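B-agarase (Agarivorans gilvus, PDB 5Z6P) probably hydrolyses agarose, acting as a beta-agarase of glycoside hydrolase family 50 on beta-linked galactose units. Local coordinates at residues A[472-480]-A[593-602]; A[634-645]-A[660-670]. One frame throughout, in Å; residues are numbered along the deposited sequence.

Contact 1: A[472-480]-A[593-602]; sequences LPDPFDPRF and AFASEYFRVV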
loop_
_atom_site.group_PDB
_atom_site.type_symbol
_atom_site.label_atom_id
_atom_site.label_comp_id
_atom_site.label_asym_id
_atom_site.label_seq_id
_atom_site.Cartn_x
_atom_site.Cartn_y
_atom_site.Cartn_z
ATOM N N LEU A 472 -14.687 12.789 1.268
ATOM C CA LEU A 472 -14.406 13.007 -0.146
ATOM C C LEU A 472 -14.975 14.357 -0.565
ATOM O O LEU A 472 -15.867 14.879 0.082
ATOM C CB LEU A 472 -15.004 11.884 -1.007
ATOM C CG LEU A 472 -14.427 10.472 -0.887
ATOM C CD1 LEU A 472 -14.997 9.727 0.278
ATOM C CD2 LEU A 472 -14.666 9.703 -2.162
ATOM N N PRO A 473 -14.463 14.925 -1.651
ATOM C CA PRO A 473 -15.046 16.218 -2.011
ATOM C C PRO A 473 -16.479 16.085 -2.546
ATOM O O PRO A 473 -16.839 15.033 -3.057
ATOM C CB PRO A 473 -14.096 16.739 -3.088
ATOM C CG PRO A 473 -13.418 15.527 -3.621
ATOM C CD PRO A 473 -13.287 14.589 -2.468
ATOM N N ASP A 474 -17.280 17.135 -2.380
ATOM C CA ASP A 474 -18.586 17.231 -3.040
ATOM C C ASP A 474 -18.364 17.932 -4.370
ATOM O O ASP A 474 -18.191 19.127 -4.389
ATOM C CB ASP A 474 -19.580 18.009 -2.160
ATOM C CG ASP A 474 -21.012 17.939 -2.676
ATOM O OD1 ASP A 474 -21.211 17.834 -3.891
ATOM O OD2 ASP A 474 -21.939 17.996 -1.845
ATOM N N PRO A 475 -18.348 17.178 -5.481
ATOM C CA PRO A 475 -18.036 17.751 -6.790
ATOM C C PRO A 475 -19.133 18.658 -7.332
ATOM O O PRO A 475 -18.915 19.241 -8.367
ATOM C CB PRO A 475 -17.879 16.513 -7.692
ATOM C CG PRO A 475 -18.714 15.502 -7.089
ATOM C CD PRO A 475 -18.715 15.758 -5.584
ATOM N N PHE A 476 -20.270 18.773 -6.653
ATOM C CA PHE A 476 -21.309 19.702 -7.087
ATOM C C PHE A 476 -21.192 21.050 -6.379
ATOM O O PHE A 476 -21.971 21.956 -6.621
ATOM C CB PHE A 476 -22.690 19.097 -6.879
ATOM C CG PHE A 476 -22.946 17.879 -7.739
ATOM C CD1 PHE A 476 -23.312 18.021 -9.071
ATOM C CD2 PHE A 476 -22.802 16.603 -7.218
ATOM C CE1 PHE A 476 -23.545 16.903 -9.873
ATOM C CE2 PHE A 476 -23.035 15.477 -8.008
ATOM C CZ PHE A 476 -23.400 15.630 -9.341
ATOM N N ASP A 477 -20.192 21.182 -5.519
ATOM C CA ASP A 477 -19.856 22.492 -4.974
ATOM C C ASP A 477 -18.940 23.194 -5.968
ATOM O O ASP A 477 -17.860 22.697 -6.286
ATOM C CB ASP A 477 -19.192 22.359 -3.599
ATOM C CG ASP A 477 -18.730 23.702 -3.000
ATOM O OD1 ASP A 477 -18.735 24.767 -3.662
ATOM O OD2 ASP A 477 -18.341 23.668 -1.823
ATOM N N PRO A 478 -19.368 24.365 -6.448
ATOM C CA PRO A 478 -18.550 25.184 -7.349
ATOM C C PRO A 478 -17.093 25.334 -6.870
ATOM O O PRO A 478 -16.192 25.394 -7.702
ATOM C CB PRO A 478 -19.276 26.522 -7.342
ATOM C CG PRO A 478 -20.715 26.138 -7.105
ATOM C CD PRO A 478 -20.667 24.994 -6.152
ATOM N N ARG A 479 -16.881 25.375 -5.557
ATOM C CA ARG A 479 -15.543 25.520 -5.011
ATOM C C ARG A 479 -14.635 24.332 -5.386
ATOM O O ARG A 479 -13.462 24.521 -5.601
ATOM C CB ARG A 479 -15.588 25.694 -3.490
ATOM C CG ARG A 479 -16.040 27.090 -3.047
ATOM C CD ARG A 479 -16.024 27.180 -1.529
ATOM N NE ARG A 479 -17.041 26.311 -0.957
ATOM C CZ ARG A 479 -17.231 26.140 0.346
ATOM N NH1 ARG A 479 -18.185 25.331 0.773
ATOM N NH2 ARG A 479 -16.468 26.777 1.222
ATOM N N PHE A 480 -15.183 23.128 -5.476
ATOM C CA PHE A 480 -14.361 21.972 -5.834
ATOM C C PHE A 480 -13.684 22.188 -7.190
ATOM O O PHE A 480 -12.484 21.965 -7.334
ATOM C CB PHE A 480 -15.169 20.671 -5.876
ATOM C CG PHE A 480 -14.390 19.511 -6.437
ATOM C CD1 PHE A 480 -13.308 18.992 -5.734
ATOM C CD2 PHE A 480 -14.698 18.971 -7.688
ATOM C CE1 PHE A 480 -12.576 17.955 -6.243
ATOM C CE2 PHE A 480 -13.955 17.942 -8.211
ATOM C CZ PHE A 480 -12.902 17.418 -7.485
ATOM N N ALA A 593 -23.495 8.125 -9.658
ATOM C CA ALA A 593 -23.719 9.517 -10.082
ATOM C C ALA A 593 -22.752 10.475 -9.360
ATOM O O ALA A 593 -22.193 11.374 -9.957
ATOM C CB ALA A 593 -25.175 9.956 -9.832
ATOM N N PHE A 594 -22.585 10.270 -8.067
ATOM C CA PHE A 594 -21.637 11.063 -7.287
ATOM C C PHE A 594 -20.221 10.985 -7.871
ATOM O O PHE A 594 -19.633 12.003 -8.207
ATOM C CB PHE A 594 -21.639 10.606 -5.822
ATOM C CG PHE A 594 -20.432 11.072 -5.033
ATOM C CD1 PHE A 594 -20.269 12.403 -4.709
ATOM C CD2 PHE A 594 -19.487 10.160 -4.593
ATOM C CE1 PHE A 594 -19.170 12.827 -3.966
ATOM C CE2 PHE A 594 -18.394 10.567 -3.869
ATOM C CZ PHE A 594 -18.226 11.907 -3.564
ATOM N N ALA A 595 -19.692 9.770 -7.988
ATOM C CA ALA A 595 -18.350 9.572 -8.492
ATOM C C ALA A 595 -18.203 10.089 -9.919
ATOM O O ALA A 595 -17.187 10.680 -10.250
ATOM C CB ALA A 595 -17.961 8.105 -8.418
ATOM N N SER A 596 -19.214 9.890 -10.760
ATOM C CA SER A 596 -19.103 10.332 -12.161
ATOM C C SER A 596 -18.826 11.831 -12.265
ATOM O O SER A 596 -18.045 12.267 -13.112
ATOM C CB SER A 596 -20.367 9.981 -12.957
ATOM O OG SER A 596 -20.542 8.584 -13.047
ATOM N N GLU A 597 -19.457 12.619 -11.393
ATOM C CA GLU A 597 -19.222 14.055 -11.391
ATOM C C GLU A 597 -17.829 14.421 -10.872
ATOM O O GLU A 597 -17.244 15.357 -11.360
ATOM C CB GLU A 597 -20.280 14.785 -10.555
ATOM C CG GLU A 597 -20.216 16.312 -10.661
ATOM C CD GLU A 597 -20.679 16.866 -12.025
ATOM O OE1 GLU A 597 -21.054 16.089 -12.923
ATOM O OE2 GLU A 597 -20.669 18.097 -12.197
ATOM N N TYR A 598 -17.308 13.704 -9.877
ATOM C CA TYR A 598 -15.919 13.939 -9.479
ATOM C C TYR A 598 -15.001 13.757 -10.708
ATOM O O TYR A 598 -14.199 14.617 -11.037
ATOM C CB TYR A 598 -15.484 13.000 -8.343
ATOM C CG TYR A 598 -13.967 12.953 -8.120
ATOM C CD1 TYR A 598 -13.332 13.863 -7.285
ATOM C CD2 TYR A 598 -13.184 11.990 -8.751
ATOM C CE1 TYR A 598 -11.930 13.817 -7.088
ATOM C CE2 TYR A 598 -11.815 11.929 -8.570
ATOM C CZ TYR A 598 -11.182 12.839 -7.740
ATOM O OH TYR A 598 -9.818 12.756 -7.592
ATOM N N PHE A 599 -15.142 12.629 -11.394
ATOM C CA PHE A 599 -14.242 12.338 -12.496
ATOM C C PHE A 599 -14.469 13.290 -13.667
ATOM O O PHE A 599 -13.513 13.640 -14.354
ATOM C CB PHE A 599 -14.375 10.874 -12.925
ATOM C CG PHE A 599 -13.827 9.895 -11.911
ATOM C CD1 PHE A 599 -12.464 9.838 -11.646
ATOM C CD2 PHE A 599 -14.668 9.031 -11.231
ATOM C CE1 PHE A 599 -11.947 8.940 -10.716
ATOM C CE2 PHE A 599 -14.161 8.141 -10.282
ATOM C CZ PHE A 599 -12.786 8.099 -10.032
ATOM N N ARG A 600 -15.714 13.734 -13.863
ATOM C CA ARG A 600 -16.042 14.671 -14.946
ATOM C C ARG A 600 -15.376 16.018 -14.712
ATOM O O ARG A 600 -14.775 16.592 -15.628
ATOM C CB ARG A 600 -17.576 14.861 -15.095
ATOM C CG ARG A 600 -18.012 15.702 -16.318
ATOM C CD ARG A 600 -19.569 15.912 -16.435
ATOM N NE ARG A 600 -19.991 17.001 -15.559
ATOM C CZ ARG A 600 -20.063 18.279 -15.917
ATOM N NH1 ARG A 600 -19.792 18.653 -17.159
ATOM N NH2 ARG A 600 -20.420 19.188 -15.027
ATOM N N VAL A 601 -15.475 16.525 -13.483
ATOM C CA VAL A 601 -14.940 17.852 -13.186
ATOM C C VAL A 601 -13.410 17.844 -13.298
ATOM O O VAL A 601 -12.831 18.716 -13.944
ATOM C CB VAL A 601 -15.368 18.359 -11.789
ATOM C CG1 VAL A 601 -14.625 19.611 -11.439
ATOM C CG2 VAL A 601 -16.894 18.610 -11.744
ATOM N N VAL A 602 -12.769 16.838 -12.709
ATOM C CA VAL A 602 -11.318 16.720 -12.797
ATOM C C VAL A 602 -10.872 16.589 -14.255
ATOM O O VAL A 602 -9.983 17.294 -14.674
ATOM C CB VAL A 602 -10.767 15.524 -11.996
ATOM C CG1 VAL A 602 -9.257 15.361 -12.260
ATOM C CG2 VAL A 602 -11.042 15.689 -10.497
HETATM O O HOH W 1 -20.284 20.139 -10.668
#

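Contact 2: A[634-645]-A[660-670]; sequences AKHVDVVSYNYY and IDMPSIIGEFH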
loop_
_atom_site.group_PDB
_atom_site.type_symbol
_atom_site.label_atom_id
_atom_site.label_comp_id
_atom_site.label_asym_id
_atom_site.label_seq_id
_atom_site.Cartn_x
_atom_site.Cartn_y
_atom_site.Cartn_z
ATOM N N ALA A 634 -14.296 5.043 -15.599
ATOM C CA ALA A 634 -14.220 4.628 -16.987
ATOM C C ALA A 634 -14.869 5.647 -17.965
ATOM O O ALA A 634 -14.476 5.712 -19.114
ATOM C CB ALA A 634 -14.856 3.231 -17.144
ATOM N N LYS A 635 -15.811 6.471 -17.487
ATOM C CA LYS A 635 -16.500 7.461 -18.338
ATOM C C LYS A 635 -15.591 8.613 -18.718
ATOM O O LYS A 635 -15.823 9.280 -19.716
ATOM C CB LYS A 635 -17.741 8.053 -17.640
ATOM C CG LYS A 635 -18.760 7.041 -17.182
ATOM C CD LYS A 635 -19.972 7.705 -16.529
ATOM C CE LYS A 635 -20.927 6.649 -16.005
ATOM N NZ LYS A 635 -21.991 7.252 -15.173
ATOM N N HIS A 636 -14.576 8.871 -17.898
ATOM C CA HIS A 636 -13.849 10.125 -18.017
ATOM C C HIS A 636 -12.312 10.007 -18.029
ATOM O O HIS A 636 -11.661 10.822 -18.646
ATOM C CB HIS A 636 -14.289 11.086 -16.891
ATOM C CG HIS A 636 -15.750 11.419 -16.925
ATOM N ND1 HIS A 636 -16.300 12.273 -17.862
ATOM C CD2 HIS A 636 -16.789 11.003 -16.156
ATOM C CE1 HIS A 636 -17.603 12.350 -17.675
ATOM N NE2 HIS A 636 -17.926 11.590 -16.648
ATOM N N VAL A 637 -11.733 9.016 -17.359
ATOM C CA VAL A 637 -10.281 8.920 -17.365
ATOM C C VAL A 637 -9.767 8.359 -18.686
ATOM O O VAL A 637 -10.508 7.754 -19.455
ATOM C CB VAL A 637 -9.748 8.053 -16.199
ATOM C CG1 VAL A 637 -10.308 8.557 -14.866
ATOM C CG2 VAL A 637 -10.068 6.597 -16.417
ATOM N N ASP A 638 -8.488 8.581 -18.951
ATOM C CA ASP A 638 -7.851 7.980 -20.091
ATOM C C ASP A 638 -7.333 6.577 -19.724
ATOM O O ASP A 638 -7.393 5.642 -20.534
ATOM C CB ASP A 638 -6.734 8.880 -20.584
ATOM C CG ASP A 638 -7.247 10.209 -21.119
ATOM O OD1 ASP A 638 -8.137 10.215 -21.983
ATOM O OD2 ASP A 638 -6.758 11.247 -20.678
ATOM N N VAL A 639 -6.831 6.447 -18.498
ATOM C CA VAL A 639 -6.350 5.181 -17.974
ATOM C C VAL A 639 -6.886 5.029 -16.574
ATOM O O VAL A 639 -6.826 5.981 -15.792
ATOM C CB VAL A 639 -4.805 5.101 -17.930
ATOM C CG1 VAL A 639 -4.354 3.759 -17.344
ATOM C CG2 VAL A 639 -4.206 5.321 -19.283
ATOM N N VAL A 640 -7.401 3.851 -16.243
ATOM C CA VAL A 640 -7.856 3.606 -14.884
ATOM C C VAL A 640 -6.673 3.096 -14.049
ATOM O O VAL A 640 -5.950 2.183 -14.478
ATOM C CB VAL A 640 -9.029 2.603 -14.823
ATOM C CG1 VAL A 640 -9.559 2.501 -13.412
ATOM C CG2 VAL A 640 -10.162 3.022 -15.768
ATOM N N SER A 641 -6.457 3.715 -12.885
ATOM C CA SER A 641 -5.321 3.365 -12.040
ATOM C C SER A 641 -5.785 2.634 -10.786
ATOM O O SER A 641 -6.779 3.023 -10.157
ATOM C CB SER A 641 -4.501 4.608 -11.667
ATOM O OG SER A 641 -5.271 5.647 -11.088
ATOM N N TYR A 642 -5.081 1.552 -10.463
ATOM C CA TYR A 642 -5.317 0.761 -9.259
ATOM C C TYR A 642 -4.017 0.589 -8.460
ATOM O O TYR A 642 -2.951 0.473 -9.055
ATOM C CB TYR A 642 -5.861 -0.635 -9.604
ATOM C CG TYR A 642 -7.031 -0.668 -10.569
ATOM C CD1 TYR A 642 -6.825 -0.673 -11.944
ATOM C CD2 TYR A 642 -8.341 -0.722 -10.095
ATOM C CE1 TYR A 642 -7.913 -0.725 -12.833
ATOM C CE2 TYR A 642 -9.419 -0.770 -10.955
ATOM C CZ TYR A 642 -9.199 -0.762 -12.327
ATOM O OH TYR A 642 -10.279 -0.806 -13.181
ATOM N N ASN A 643 -4.109 0.562 -7.131
ATOM C CA ASN A 643 -2.972 0.123 -6.307
ATOM C C ASN A 643 -3.267 -1.294 -5.834
ATOM O O ASN A 643 -4.382 -1.579 -5.447
ATOM C CB ASN A 643 -2.727 1.055 -5.111
ATOM C CG ASN A 643 -2.310 2.459 -5.524
ATOM O OD1 ASN A 643 -1.878 2.699 -6.657
ATOM N ND2 ASN A 643 -2.420 3.389 -4.594
ATOM N N TYR A 644 -2.287 -2.193 -5.879
ATOM C CA TYR A 644 -2.609 -3.581 -5.597
ATOM C C TYR A 644 -1.465 -4.344 -4.972
ATOM O O TYR A 644 -0.562 -4.821 -5.650
ATOM C CB TYR A 644 -3.082 -4.290 -6.865
ATOM C CG TYR A 644 -3.937 -5.493 -6.589
ATOM C CD1 TYR A 644 -5.184 -5.355 -6.001
ATOM C CD2 TYR A 644 -3.504 -6.780 -6.918
ATOM C CE1 TYR A 644 -5.964 -6.442 -5.731
ATOM C CE2 TYR A 644 -4.289 -7.885 -6.656
ATOM C CZ TYR A 644 -5.522 -7.705 -6.068
ATOM O OH TYR A 644 -6.326 -8.774 -5.790
ATOM N N TYR A 645 -1.557 -4.456 -3.653
ATOM C CA TYR A 645 -0.548 -5.081 -2.819
ATOM C C TYR A 645 -0.908 -6.539 -2.589
ATOM O O TYR A 645 -1.407 -6.904 -1.534
ATOM C CB TYR A 645 -0.426 -4.329 -1.501
ATOM C CG TYR A 645 0.216 -2.960 -1.640
ATOM C CD1 TYR A 645 1.598 -2.834 -1.742
ATOM C CD2 TYR A 645 -0.549 -1.802 -1.679
ATOM C CE1 TYR A 645 2.205 -1.593 -1.856
ATOM C CE2 TYR A 645 0.042 -0.567 -1.804
ATOM C CZ TYR A 645 1.427 -0.463 -1.882
ATOM O OH TYR A 645 2.033 0.765 -1.996
ATOM N N ILE A 660 -15.269 -3.612 -18.430
ATOM C CA ILE A 660 -14.901 -2.201 -18.396
ATOM C C ILE A 660 -14.150 -1.842 -19.669
ATOM O O ILE A 660 -14.386 -0.797 -20.264
ATOM C CB ILE A 660 -14.021 -1.877 -17.155
ATOM C CG1 ILE A 660 -14.758 -2.219 -15.856
ATOM C CG2 ILE A 660 -13.544 -0.449 -17.178
ATOM C CD1 ILE A 660 -16.062 -1.477 -15.657
ATOM N N ASP A 661 -13.248 -2.739 -20.070
ATOM C CA ASP A 661 -12.454 -2.615 -21.289
ATOM C C ASP A 661 -11.782 -1.253 -21.413
ATOM O O ASP A 661 -11.900 -0.567 -22.431
ATOM C CB ASP A 661 -13.319 -2.903 -22.538
ATOM C CG ASP A 661 -12.497 -2.909 -23.835
ATOM O OD1 ASP A 661 -11.285 -3.187 -23.771
ATOM O OD2 ASP A 661 -13.047 -2.588 -24.905
ATOM N N MET A 662 -11.071 -0.876 -20.352
ATOM C CA MET A 662 -10.257 0.331 -20.331
ATOM C C MET A 662 -8.787 -0.056 -20.170
ATOM O O MET A 662 -8.489 -1.035 -19.493
ATOM C CB MET A 662 -10.686 1.269 -19.175
ATOM C CG MET A 662 -12.000 2.011 -19.415
ATOM S SD MET A 662 -11.828 3.288 -20.653
ATOM C CE MET A 662 -10.962 4.540 -19.710
ATOM N N PRO A 663 -7.867 0.710 -20.787
ATOM C CA PRO A 663 -6.468 0.529 -20.410
ATOM C C PRO A 663 -6.296 0.864 -18.934
ATOM O O PRO A 663 -6.914 1.822 -18.437
ATOM C CB PRO A 663 -5.731 1.521 -21.290
ATOM C CG PRO A 663 -6.731 2.584 -21.573
ATOM C CD PRO A 663 -8.062 1.910 -21.613
ATOM N N SER A 664 -5.496 0.058 -18.244
ATOM C CA SER A 664 -5.360 0.148 -16.798
ATOM C C SER A 664 -3.885 0.221 -16.402
ATOM O O SER A 664 -3.007 -0.198 -17.175
ATOM C CB SER A 664 -6.028 -1.051 -16.121
ATOM O OG SER A 664 -7.368 -1.213 -16.561
ATOM N N ILE A 665 -3.617 0.757 -15.210
ATOM C CA ILE A 665 -2.244 0.822 -14.713
ATOM C C ILE A 665 -2.159 0.541 -13.202
ATOM O O ILE A 665 -3.003 0.985 -12.417
ATOM C CB ILE A 665 -1.603 2.196 -15.065
ATOM C CG1 ILE A 665 -0.079 2.154 -14.896
ATOM C CG2 ILE A 665 -2.274 3.343 -14.288
ATOM C CD1 ILE A 665 0.633 3.332 -15.551
ATOM N N ILE A 666 -1.175 -0.266 -12.811
ATOM C CA ILE A 666 -0.901 -0.498 -11.401
ATOM C C ILE A 666 -0.078 0.654 -10.855
ATOM O O ILE A 666 1.024 0.917 -11.332
ATOM C CB ILE A 666 -0.141 -1.825 -11.141
ATOM C CG1 ILE A 666 -1.014 -3.031 -11.508
ATOM C CG2 ILE A 666 0.241 -1.923 -9.660
ATOM C CD1 ILE A 666 -2.287 -3.115 -10.681
ATOM N N GLY A 667 -0.600 1.329 -9.841
ATOM C CA GLY A 667 0.090 2.476 -9.275
ATOM C C GLY A 667 1.115 2.137 -8.202
ATOM O O GLY A 667 2.071 2.869 -8.013
ATOM N N GLU A 668 0.894 1.026 -7.508
ATOM C CA GLU A 668 1.694 0.603 -6.373
ATOM C C GLU A 668 1.616 -0.903 -6.163
ATOM O O GLU A 668 0.555 -1.499 -6.287
ATOM C CB GLU A 668 1.229 1.284 -5.087
ATOM C CG GLU A 668 1.387 2.793 -5.048
ATOM C CD GLU A 668 0.727 3.415 -3.835
ATOM O OE1 GLU A 668 0.594 2.724 -2.818
ATOM O OE2 GLU A 668 0.331 4.583 -3.922
ATOM N N PHE A 669 2.757 -1.489 -5.807
ATOM C CA PHE A 669 2.847 -2.849 -5.275
ATOM C C PHE A 669 4.227 -2.992 -4.651
ATOM O O PHE A 669 5.132 -2.234 -4.982
ATOM C CB PHE A 669 2.635 -3.921 -6.358
ATOM C CG PHE A 669 3.767 -4.050 -7.335
ATOM C CD1 PHE A 669 3.918 -3.152 -8.371
ATOM C CD2 PHE A 669 4.658 -5.107 -7.244
ATOM C CE1 PHE A 669 4.957 -3.277 -9.282
ATOM C CE2 PHE A 669 5.702 -5.251 -8.139
ATOM C CZ PHE A 669 5.861 -4.337 -9.163
ATOM N N HIS A 670 4.399 -3.960 -3.765
ATOM C CA HIS A 670 5.752 -4.232 -3.301
ATOM C C HIS A 670 5.938 -5.579 -2.655
ATOM O O HIS A 670 4.989 -6.327 -2.432
ATOM C CB HIS A 670 6.237 -3.119 -2.337
ATOM C CG HIS A 670 5.497 -3.033 -1.035
ATOM N ND1 HIS A 670 5.189 -1.828 -0.439
ATOM C CD2 HIS A 670 5.049 -3.992 -0.194
ATOM C CE1 HIS A 670 4.564 -2.053 0.703
ATOM N NE2 HIS A 670 4.478 -3.357 0.881
HETATM O O HOH W 2 -9.932 -0.928 -15.684
#

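Contact 1: A[472-480]-A[593-602]
Phe594 meets strand 472-473 with the edge of its ring, CE1 lying 3.3 Å from Pro473 O near the ring plane, and Pro475 CD comes in obliquely at 3.4 Å from the same Phe594 CE1. Leu472 CB reaches the edge at CZ. Three residues on, Glu597 leaves the helix with CG anti to the backbone N (chi1 -172°), which lays CG over one face of Phe476, 3.7 Å from the ring centroid, in a CH-pi contact; the bend at chi2 then turns the carboxylate nearly parallel to the ring. Arg600 grips the Glu597 carboxylate side-on, NE to OE1 and NH2 to OE2, and a bridging water donates to both Glu597 OE2 and Pro475 O. The partner of helix 581-609 here is a type I turn, Asp474 to Asp477, with an Asx turn at Asp474, and it leads into helix 478-495, which Asp477 N-caps. Tyr598 receives the Pro475 ring against its backbone, with Pro475 CG 3.6 Å from Tyr598 N. Its own ring meets Phe480 rim to rim, planes 34° apart, while its hydroxyl bonds to Asp507. Val601 CG1 lies 3.7 Å from Phe480 CE2, and Val602 CG2 touches the Phe480 edge at CZ.

Contact 2: A[634-645]-A[660-670]
Glu668 (chi1 -64°) and Tyr645 (chi1 -71°) both hold CG beside the backbone N, and the extended Glu668 chain brings its carboxylate to the phenol: Tyr645 OH donates to Glu668 OE1 at 2.6 Å, on the anti side. The Asn643 amide stacks on that carboxylate, with ND2 3.1 Å from Glu668 OE2. Beyond the two segments, Asn643 ND2 bonds to Glu509, and Glu668 OE2 forms a salt bridge with Arg619. Tyr645 also turns its edge to the face of His670, CE1 lying 3.3 Å from His670 ND1. The backbones are parallel strands of a beta-alpha-beta unit. Tyr642 N bonds to Ile665 O, and Gly667 N lies 2.6 Å from Tyr642 O, but Tyr644 N then donates to Glu668 O; this shift of one residue, at a Gly667 with helical angles, is bulge-like and puts Glu668 on the face of Ser641, Asn643 and Ile665. On the other face, a water joins Tyr642 OH to Ser664 OG. The polar cluster gathers toward the C-terminal side of the two strands, consistent with the active-site end of a family 50 (beta/alpha)8 barrel, and Tyr645 and Arg619 would together hold the Glu668 carboxylate in a set orientation.

Overall arrangement
Both contacts are largely buried, yet they lie at different distances from the middle of the chain: contact 2 sits about 15 Å from the centre of the chain, contact 1 about 25 Å, and their centres are about 19 Å apart. Contact 2 joins neighbouring strands of a sheet through backbone bonds and ends in a polar cluster. Contact 1 sets a short strand, a turn and a helix start against helix 581-609 with no direct hydrogen bond between them, relying on rings, aliphatic carbons and one bridging water. The two meet where Ser596 OG lies 2.9 Å from Lys635 NZ, a probable hydrogen bond. Helix 581-609 thus forms one side of contact 1 and packs, through Phe599 and Arg600, on His636 of contact 2.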